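Local coordinates for protein putative alpha-N-acetylgalactosaminidase (Bacillus halodurans C-125, PDB 3CC1) that probably hydrolyses terminal alpha-N-acetylgalactosamine residues from glycoconjugates, as a putative glycoside hydrolase with a TIM-barrel domain and a C-terminal beta sandwich, at residues L80-N85 and A174-D179; Q55-T60 and H113-I118; E30-A35 and K97-A102. One frame throughout, in Å; residues are numbered along the deposited sequence. Where two conformers were deposited one is given.

Contact 1: L80-N85 and A174-D179; sequences LLPATN and AQWGVD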
loop_
_atom_site.group_PDB
_atom_site.type_symbol
_atom_site.label_atom_id
_atom_site.label_comp_id
_atom_site.label_asym_id
_atom_site.label_seq_id
_atom_site.Cartn_x
_atom_site.Cartn_y
_atom_site.Cartn_z
ATOM N N LEU A 80 14.559 -17.774 -37.141
ATOM C CA LEU A 80 15.771 -17.810 -36.366
ATOM C C LEU A 80 16.249 -19.271 -36.139
ATOM O O LEU A 80 15.453 -20.195 -36.014
ATOM C CB LEU A 80 15.601 -17.042 -35.050
ATOM C CG LEU A 80 15.335 -15.538 -35.115
ATOM C CD1 LEU A 80 14.843 -15.022 -33.752
ATOM C CD2 LEU A 80 16.617 -14.852 -35.588
ATOM N N LEU A 81 17.566 -19.421 -36.159
ATOM C CA LEU A 81 18.275 -20.712 -36.109
ATOM C C LEU A 81 19.321 -20.706 -35.001
ATOM O O LEU A 81 19.774 -19.646 -34.574
ATOM C CB LEU A 81 18.974 -20.990 -37.462
ATOM C CG LEU A 81 18.173 -20.937 -38.770
ATOM C CD1 LEU A 81 19.128 -21.171 -39.984
ATOM C CD2 LEU A 81 17.043 -21.931 -38.739
ATOM N N PRO A 82 19.691 -21.902 -34.502
ATOM C CA PRO A 82 20.739 -22.002 -33.477
ATOM C C PRO A 82 22.127 -21.438 -33.857
ATOM O O PRO A 82 22.634 -21.660 -34.928
ATOM C CB PRO A 82 20.795 -23.527 -33.170
ATOM C CG PRO A 82 19.533 -24.078 -33.716
ATOM C CD PRO A 82 19.144 -23.221 -34.872
ATOM N N ALA A 83 22.724 -20.702 -32.934
ATOM C CA ALA A 83 24.096 -20.220 -33.077
ATOM C C ALA A 83 25.008 -21.439 -33.131
ATOM O O ALA A 83 25.137 -22.170 -32.155
ATOM C CB ALA A 83 24.470 -19.267 -31.917
ATOM N N THR A 84 25.625 -21.663 -34.278
ATOM C CA THR A 84 26.424 -22.867 -34.508
ATOM C C THR A 84 27.753 -22.927 -33.745
ATOM O O THR A 84 28.300 -23.981 -33.586
ATOM C CB THR A 84 26.659 -23.122 -36.000
ATOM O OG1 THR A 84 27.189 -21.933 -36.598
ATOM C CG2 THR A 84 25.327 -23.537 -36.684
ATOM N N ASN A 85 28.243 -21.816 -33.216
ATOM C CA ASN A 85 29.407 -21.853 -32.312
ATOM C C ASN A 85 29.028 -22.519 -30.988
ATOM O O ASN A 85 29.777 -23.316 -30.418
ATOM C CB ASN A 85 29.964 -20.440 -32.078
ATOM C CG ASN A 85 28.926 -19.464 -31.505
ATOM O OD1 ASN A 85 27.791 -19.432 -31.930
ATOM N ND2 ASN A 85 29.339 -18.657 -30.547
ATOM N N ALA A 174 8.616 -28.190 -34.779
ATOM C CA ALA A 174 8.156 -29.586 -34.842
ATOM C C ALA A 174 9.206 -30.453 -35.532
ATOM O O ALA A 174 9.491 -31.576 -35.099
ATOM C CB ALA A 174 6.807 -29.708 -35.536
ATOM N N GLN A 175 9.778 -29.901 -36.595
ATOM C CA GLN A 175 10.836 -30.538 -37.349
ATOM C C GLN A 175 11.987 -30.861 -36.410
ATOM O O GLN A 175 12.512 -31.974 -36.414
ATOM C CB GLN A 175 11.322 -29.597 -38.463
ATOM C CG GLN A 175 12.324 -30.208 -39.417
ATOM C CD GLN A 175 12.891 -29.197 -40.402
ATOM O OE1 GLN A 175 14.103 -28.991 -40.472
ATOM N NE2 GLN A 175 12.012 -28.574 -41.178
ATOM N N TRP A 176 12.325 -29.883 -35.574
ATOM C CA TRP A 176 13.433 -30.012 -34.620
ATOM C C TRP A 176 13.125 -30.922 -33.418
ATOM O O TRP A 176 13.980 -31.163 -32.582
ATOM C CB TRP A 176 13.878 -28.655 -34.081
ATOM C CG TRP A 176 14.473 -27.758 -35.072
ATOM C CD1 TRP A 176 15.017 -28.103 -36.257
ATOM C CD2 TRP A 176 14.678 -26.349 -34.924
ATOM N NE1 TRP A 176 15.500 -26.987 -36.892
ATOM C CE2 TRP A 176 15.307 -25.898 -36.089
ATOM C CE3 TRP A 176 14.375 -25.431 -33.917
ATOM C CZ2 TRP A 176 15.630 -24.560 -36.293
ATOM C CZ3 TRP A 176 14.692 -24.123 -34.108
ATOM C CH2 TRP A 176 15.309 -23.689 -35.301
ATOM N N GLY A 177 11.900 -31.422 -33.328
ATOM C CA GLY A 177 11.519 -32.266 -32.199
ATOM C C GLY A 177 11.323 -31.549 -30.871
ATOM O O GLY A 177 11.499 -32.150 -29.797
ATOM N N VAL A 178 10.973 -30.266 -30.948
ATOM C CA VAL A 178 10.691 -29.430 -29.781
ATOM C C VAL A 178 9.385 -29.901 -29.113
ATOM O O VAL A 178 8.410 -30.231 -29.806
ATOM C CB VAL A 178 10.596 -27.928 -30.162
ATOM C CG1 VAL A 178 10.090 -27.092 -29.008
ATOM C CG2 VAL A 178 11.974 -27.390 -30.666
ATOM N N ASP A 179 9.376 -29.933 -27.768
ATOM C CA ASP A 179 8.201 -30.396 -26.989
ATOM C C ASP A 179 7.499 -29.304 -26.201
ATOM O O ASP A 179 6.366 -29.477 -25.754
ATOM C CB ASP A 179 8.628 -31.513 -26.015
ATOM C CG ASP A 179 9.383 -32.599 -26.716
ATOM O OD1 ASP A 179 8.806 -33.161 -27.677
ATOM O OD2 ASP A 179 10.569 -32.824 -26.389
#

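Contact 2: Q55-T60 and H113-I118; sequences QWYEPT and HIMRGI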
loop_
_atom_site.group_PDB
_atom_site.type_symbol
_atom_site.label_atom_id
_atom_site.label_comp_id
_atom_site.label_asym_id
_atom_site.label_seq_id
_atom_site.Cartn_x
_atom_site.Cartn_y
_atom_site.Cartn_z
ATOM N N GLN A 55 17.685 -16.202 -27.063
ATOM C CA GLN A 55 18.893 -15.714 -27.739
ATOM C C GLN A 55 19.841 -16.851 -28.098
ATOM O O GLN A 55 21.039 -16.665 -28.256
ATOM C CB GLN A 55 19.555 -14.569 -26.937
ATOM C CG GLN A 55 18.666 -13.315 -26.976
ATOM C CD GLN A 55 19.171 -12.146 -26.142
ATOM O OE1 GLN A 55 19.294 -11.043 -26.660
ATOM N NE2 GLN A 55 19.368 -12.357 -24.846
ATOM N N TRP A 56 19.253 -18.030 -28.236
ATOM C CA TRP A 56 19.941 -19.189 -28.746
ATOM C C TRP A 56 20.372 -19.030 -30.210
ATOM O O TRP A 56 21.147 -19.849 -30.691
ATOM C CB TRP A 56 19.073 -20.463 -28.564
ATOM C CG TRP A 56 17.629 -20.314 -28.983
ATOM C CD1 TRP A 56 16.589 -20.051 -28.163
ATOM C CD2 TRP A 56 17.076 -20.428 -30.307
ATOM N NE1 TRP A 56 15.422 -19.949 -28.884
ATOM C CE2 TRP A 56 15.690 -20.198 -30.201
ATOM C CE3 TRP A 56 17.614 -20.694 -31.569
ATOM C CZ2 TRP A 56 14.852 -20.229 -31.290
ATOM C CZ3 TRP A 56 16.784 -20.732 -32.642
ATOM C CH2 TRP A 56 15.411 -20.495 -32.508
ATOM N N TYR A 57 19.950 -17.908 -30.840
ATOM C CA TYR A 57 20.139 -17.600 -32.266
ATOM C C TYR A 57 21.124 -16.443 -32.471
ATOM O O TYR A 57 21.320 -15.978 -33.583
ATOM C CB TYR A 57 18.769 -17.261 -32.916
ATOM C CG TYR A 57 17.953 -16.356 -32.025
ATOM C CD1 TYR A 57 18.270 -14.990 -31.927
ATOM C CD2 TYR A 57 16.935 -16.861 -31.221
ATOM C CE1 TYR A 57 17.562 -14.162 -31.067
ATOM C CE2 TYR A 57 16.225 -16.040 -30.377
ATOM C CZ TYR A 57 16.561 -14.692 -30.293
ATOM O OH TYR A 57 15.856 -13.842 -29.466
ATOM N N GLU A 58 21.747 -15.995 -31.375
ATOM C CA GLU A 58 22.533 -14.766 -31.361
ATOM C C GLU A 58 23.999 -15.018 -31.012
ATOM O O GLU A 58 24.350 -14.984 -29.841
ATOM C CB GLU A 58 21.946 -13.770 -30.343
ATOM C CG GLU A 58 22.522 -12.350 -30.425
ATOM C CD GLU A 58 21.489 -11.260 -30.002
ATOM O OE1 GLU A 58 20.266 -11.560 -30.014
ATOM O OE2 GLU A 58 21.894 -10.107 -29.686
ATOM N N PRO A 59 24.840 -15.334 -32.013
ATOM C CA PRO A 59 26.241 -15.522 -31.685
ATOM C C PRO A 59 26.830 -14.141 -31.488
ATOM O O PRO A 59 26.292 -13.132 -31.984
ATOM C CB PRO A 59 26.826 -16.170 -32.949
ATOM C CG PRO A 59 25.991 -15.597 -34.053
ATOM C CD PRO A 59 24.583 -15.518 -33.454
ATOM N N THR A 60 27.919 -14.072 -30.771
ATOM C CA THR A 60 28.535 -12.765 -30.570
ATOM C C THR A 60 29.622 -12.507 -31.626
ATOM O O THR A 60 30.042 -13.438 -32.313
ATOM C CB THR A 60 29.096 -12.666 -29.160
ATOM O OG1 THR A 60 30.065 -13.682 -28.986
ATOM C CG2 THR A 60 27.996 -12.876 -28.109
ATOM N N HIS A 113 12.744 -21.084 -25.460
ATOM C CA HIS A 113 12.041 -19.788 -25.389
ATOM C C HIS A 113 12.248 -19.054 -26.664
ATOM O O HIS A 113 13.334 -19.037 -27.213
ATOM C CB HIS A 113 12.556 -18.882 -24.254
ATOM C CG HIS A 113 12.132 -19.290 -22.879
ATOM N ND1 HIS A 113 11.879 -18.364 -21.877
ATOM C CD2 HIS A 113 11.992 -20.515 -22.312
ATOM C CE1 HIS A 113 11.529 -19.017 -20.776
ATOM N NE2 HIS A 113 11.601 -20.321 -21.009
ATOM N N ILE A 114 11.179 -18.449 -27.153
ATOM C CA ILE A 114 11.248 -17.571 -28.282
ATOM C C ILE A 114 10.723 -16.188 -27.865
ATOM O O ILE A 114 9.984 -16.067 -26.892
ATOM C CB ILE A 114 10.462 -18.160 -29.475
ATOM C CG1 ILE A 114 8.958 -18.112 -29.216
ATOM C CG2 ILE A 114 10.945 -19.606 -29.767
ATOM C CD1 ILE A 114 8.100 -18.597 -30.376
HETATM N N MSE A 115 11.114 -15.157 -28.628
HETATM C CA MSE A 115 10.573 -13.821 -28.531
HETATM C C MSE A 115 9.408 -13.670 -29.504
HETATM O O MSE A 115 9.414 -14.197 -30.634
HETATM C CB MSE A 115 11.641 -12.793 -28.907
HETATM C CG MSE A 115 12.862 -12.846 -28.020
HETATM SE SE MSE A 115 12.545 -12.114 -26.246
HETATM C CE MSE A 115 11.918 -10.327 -26.746
ATOM N N ARG A 116 8.372 -13.023 -29.024
ATOM C CA ARG A 116 7.255 -12.654 -29.857
ATOM C C ARG A 116 7.736 -11.898 -31.080
ATOM O O ARG A 116 8.594 -11.018 -30.973
ATOM C CB ARG A 116 6.343 -11.724 -29.072
ATOM C CG ARG A 116 5.159 -11.182 -29.845
ATOM C CD ARG A 116 4.435 -10.078 -29.057
ATOM N NE ARG A 116 5.262 -8.902 -28.827
ATOM C CZ ARG A 116 5.246 -7.805 -29.589
ATOM N NH1 ARG A 116 4.474 -7.736 -30.647
ATOM N NH2 ARG A 116 6.026 -6.787 -29.311
ATOM N N GLY A 117 7.110 -12.206 -32.214
ATOM C CA GLY A 117 7.276 -11.426 -33.448
ATOM C C GLY A 117 8.131 -12.064 -34.523
ATOM O O GLY A 117 8.244 -13.296 -34.652
ATOM N N ILE A 118 8.745 -11.192 -35.299
ATOM C CA ILE A 118 9.522 -11.577 -36.444
ATOM C C ILE A 118 10.829 -10.769 -36.393
ATOM O O ILE A 118 10.825 -9.627 -35.999
ATOM C CB ILE A 118 8.743 -11.247 -37.758
ATOM C CG1 ILE A 118 9.492 -11.759 -38.989
ATOM C CG2 ILE A 118 8.453 -9.729 -37.879
ATOM C CD1 ILE A 118 8.659 -11.734 -40.286
#

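Contact 3: E30-A35 and K97-A102; sequences EVLGNA and KPLSDA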
loop_
_atom_site.group_PDB
_atom_site.type_symbol
_atom_site.label_atom_id
_atom_site.label_comp_id
_atom_site.label_asym_id
_atom_site.label_seq_id
_atom_site.Cartn_x
_atom_site.Cartn_y
_atom_site.Cartn_z
ATOM N N GLU A 30 26.731 -27.858 -22.290
ATOM C CA GLU A 30 26.120 -27.488 -21.018
ATOM C C GLU A 30 24.699 -28.034 -20.946
ATOM O O GLU A 30 24.292 -28.588 -19.913
ATOM C CB GLU A 30 26.174 -25.981 -20.762
ATOM C CG GLU A 30 27.562 -25.505 -20.438
ATOM C CD GLU A 30 27.803 -24.027 -20.728
ATOM O OE1 GLU A 30 26.973 -23.385 -21.381
ATOM O OE2 GLU A 30 28.853 -23.501 -20.284
ATOM N N VAL A 31 23.939 -27.912 -22.037
ATOM C CA VAL A 31 22.580 -28.483 -22.081
ATOM C C VAL A 31 22.588 -30.012 -21.878
ATOM O O VAL A 31 21.813 -30.541 -21.081
ATOM C CB VAL A 31 21.871 -28.135 -23.408
ATOM C CG1 VAL A 31 20.514 -28.849 -23.518
ATOM C CG2 VAL A 31 21.749 -26.611 -23.546
ATOM N N LEU A 32 23.462 -30.715 -22.594
ATOM C CA LEU A 32 23.566 -32.181 -22.463
ATOM C C LEU A 32 24.042 -32.635 -21.064
ATOM O O LEU A 32 23.552 -33.650 -20.547
ATOM C CB LEU A 32 24.474 -32.777 -23.543
ATOM C CG LEU A 32 23.783 -32.779 -24.925
ATOM C CD1 LEU A 32 24.701 -33.245 -26.060
ATOM C CD2 LEU A 32 22.498 -33.694 -24.843
ATOM N N GLY A 33 24.988 -31.906 -20.472
ATOM C CA GLY A 33 25.430 -32.204 -19.118
ATOM C C GLY A 33 24.284 -32.124 -18.117
ATOM O O GLY A 33 24.115 -32.987 -17.298
ATOM N N ASN A 34 23.475 -31.073 -18.205
ATOM C CA ASN A 34 22.337 -30.945 -17.306
ATOM C C ASN A 34 21.271 -32.009 -17.572
ATOM O O ASN A 34 20.711 -32.582 -16.630
ATOM C CB ASN A 34 21.776 -29.535 -17.350
ATOM C CG ASN A 34 22.628 -28.560 -16.570
ATOM O OD1 ASN A 34 22.419 -28.389 -15.375
ATOM N ND2 ASN A 34 23.582 -27.900 -17.244
ATOM N N ALA A 35 21.085 -32.327 -18.851
ATOM C CA ALA A 35 20.126 -33.346 -19.295
ATOM C C ALA A 35 20.537 -34.714 -18.732
ATOM O O ALA A 35 19.704 -35.479 -18.240
ATOM C CB ALA A 35 20.039 -33.376 -20.800
ATOM N N LYS A 97 17.468 -30.531 -34.071
ATOM C CA LYS A 97 17.028 -31.947 -34.146
ATOM C C LYS A 97 18.007 -32.895 -33.430
ATOM O O LYS A 97 17.589 -33.724 -32.673
ATOM C CB LYS A 97 16.727 -32.379 -35.576
ATOM C CG LYS A 97 16.130 -33.824 -35.735
ATOM C CD LYS A 97 14.887 -34.000 -34.894
ATOM C CE LYS A 97 14.097 -35.306 -35.203
ATOM N NZ LYS A 97 12.863 -35.354 -34.252
ATOM N N PRO A 98 19.323 -32.743 -33.629
ATOM C CA PRO A 98 20.220 -33.657 -32.943
ATOM C C PRO A 98 20.188 -33.519 -31.412
ATOM O O PRO A 98 20.283 -34.500 -30.686
ATOM C CB PRO A 98 21.595 -33.286 -33.505
ATOM C CG PRO A 98 21.298 -32.702 -34.846
ATOM C CD PRO A 98 19.997 -31.976 -34.671
ATOM N N LEU A 99 20.042 -32.305 -30.938
ATOM C CA LEU A 99 20.028 -32.026 -29.511
ATOM C C LEU A 99 18.763 -32.596 -28.880
ATOM O O LEU A 99 18.840 -33.240 -27.875
ATOM C CB LEU A 99 20.166 -30.504 -29.250
ATOM C CG LEU A 99 20.222 -30.030 -27.797
ATOM C CD1 LEU A 99 21.271 -30.787 -26.972
ATOM C CD2 LEU A 99 20.461 -28.541 -27.773
ATOM N N SER A 100 17.622 -32.408 -29.526
ATOM C CA SER A 100 16.376 -32.921 -29.020
ATOM C C SER A 100 16.370 -34.432 -29.066
ATOM O O SER A 100 15.860 -35.049 -28.164
ATOM C CB SER A 100 15.162 -32.311 -29.741
ATOM O OG SER A 100 14.951 -32.834 -31.027
ATOM N N ASP A 101 16.998 -35.015 -30.092
ATOM C CA ASP A 101 17.135 -36.469 -30.198
ATOM C C ASP A 101 17.934 -37.009 -29.018
ATOM O O ASP A 101 17.598 -38.029 -28.446
ATOM C CB ASP A 101 17.884 -36.877 -31.485
ATOM C CG ASP A 101 16.990 -36.940 -32.751
ATOM O OD1 ASP A 101 15.754 -36.862 -32.688
ATOM O OD2 ASP A 101 17.563 -37.088 -33.852
ATOM N N ALA A 102 19.043 -36.350 -28.690
ATOM C CA ALA A 102 19.863 -36.767 -27.553
ATOM C C ALA A 102 19.066 -36.695 -26.242
ATOM O O ALA A 102 19.195 -37.546 -25.357
ATOM C CB ALA A 102 21.101 -35.921 -27.433
#

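Contact 1: L80-N85 and A174-D179
The far, six-membered end of the Trp-176 indole meets the Leu-80 carbonyl and the side chains of Leu-81 and Pro-82. Leu-81 CD2 lies in the plane of the ring at its edge, 3.9 Å from Trp-176 CZ2, and the two side chains cross at about a right angle. Leu-80 brings its carbonyl O near the ring plane, 3.6 Å from Trp-176 CH2. Pro-82 and Trp-176 point at each other from opposite directions, Pro-82 CD sitting obliquely to the ring, 3.9 Å from Trp-176 CH2. No hydrogen bond joins the segments. The indole leaves its backbone with CG opposite the carbonyl carbon (chi1 -66°), and Phe-96 meets it edge-to-face. With an alanine in place of Trp-176, loop 80-85 would probably lose its partner in 174-179, leaving a gap beside Leu-81 CD2 and Pro-82 CD. Behind the ring the chain leaves helix 162-175 at once: Gly-177, with positive phi (73°), closes the last turn, and its N bonds to Ala-174 O at 3.0 Å. The helix end is a Schellman motif, and the contact as a whole packs a long beta-alpha loop of the barrel on the tryptophan just before it.

Contact 2: Q55-T60 and H113-I118
Trp-56 and Tyr-57, at the two central positions of a type I turn from Gln-55 to Glu-58, reach the C-terminal end of strand 109-115 by different means. The tight part is the indole. Its NE1 donates to His-113 O at 2.8 Å, with an N-H...O angle of 155°; the acceptor lies nearly in the ring plane, while the donor is tilted 23° from the plane of the carbonyl. This gives the buried indole N-H a backbone acceptor. Farther along the same edge, Trp-56 CZ2 meets Ile-114 CG2 in a wider apolar contact of 4.2 Å. Tyr-57 braces the indole from one face, its CD2 standing 3.6 Å above the centre of the ring, so the tryptophan is held both at an edge and over a face. Both aromatic side chains place CG between the backbone N and the carbonyl carbon, which turns the two rings toward the strand together. The tyrosine touches more sparsely: its OH lies 3.5 Å from CG of Met-115, a selenomethionine, whose chain crosses it at about a right angle. The hydroxyl's polar partner is Asp-151, and His-113 ND1 similarly bonds to Asp-184. Beyond Tyr-57 the loop draws away from the strand toward its more open side, where Glu-58 and Thr-60 are partly exposed and Thr-60 packs on Tyr-153 of the second subunit. The imidazole beside His-113, probably from the crystallisation liquor, is consistent with a pocket at this end of the barrel. A loop following one strand and packing on the C-terminal end of its parallel neighbour is typical of a TIM barrel, where the active site lies at that end.

Contact 3: E30-A35 and K97-A102
Leu-32 and Leu-99 slide past each other in opposite directions between two helices that run nearly parallel, 13° apart, with their short axes 10.9 Å from each other. The touching is done by branches. Leu-99 CD1 lies against the fork of Leu-32, 3.8 Å from CG, and is equally near Leu-32 CD2. That same CD2 also rests on Ala-102 CB at 3.7 Å, so it spans one turn of the facing helix between Leu-99 and Ala-102. Val-31 meets Leu-99 differently, crossing it at about a right angle with CG1 4.0 Å from CD1. Leu-99 sends CG away from its own backbone N (chi1 -178°), and this extends its CD1 methyl into the angle between Val-31 and Leu-32. The CB of Ala-102 points toward the other helix, and its short side chain lets Leu-32 come down close to that backbone.

The inner ends of these residues continue into the barrel wall: Val-31 packs on Ile-50 and Val-52 of strand 49-52, and Leu-99 on Phe-110 of strand 109-115. Asn-34 ND2 returns to Glu-30 O at 2.8 Å, from above the carbonyl plane, while the backbone N of Asn-34 reaches the same oxygen from the opposite face. Outside the segments, Asn-34 ND2 also bonds Glu-320 OE1, and its OD1 accepts from Leu-321 N. Leu-32 and Ala-102 stay partly exposed, whereas Val-31 and Leu-99 are buried against the sheet.

With no hydrogen bond or salt bridge between the segments, the pairing of these two outer helices rests on hydrocarbon packing and burial, with no directional bond to fix the register.

Overall arrangement
From the N terminus, helix 28-41 comes first and packs in contact 3 on helix 97-105, closing a loop that contains strand 49-52 and the long excursion after it. That excursion supplies 55-60 to contact 2, which closes on the end of strand 109-115. It also supplies the loop segment 80-85 to contact 1, which closes on the far end of helix 162-175. In sequence all three contacts cross one another pairwise. Contacts 1 and 2 touch where Ala-83 N approaches Trp-56 O; contacts 1 and 3 meet at Trp-176 O and Ser-100 OG. Contacts 2 and 3 stay about 8 Å apart at their nearest atoms. Together they tie the long connecting loop to the barrel strands and outer helices.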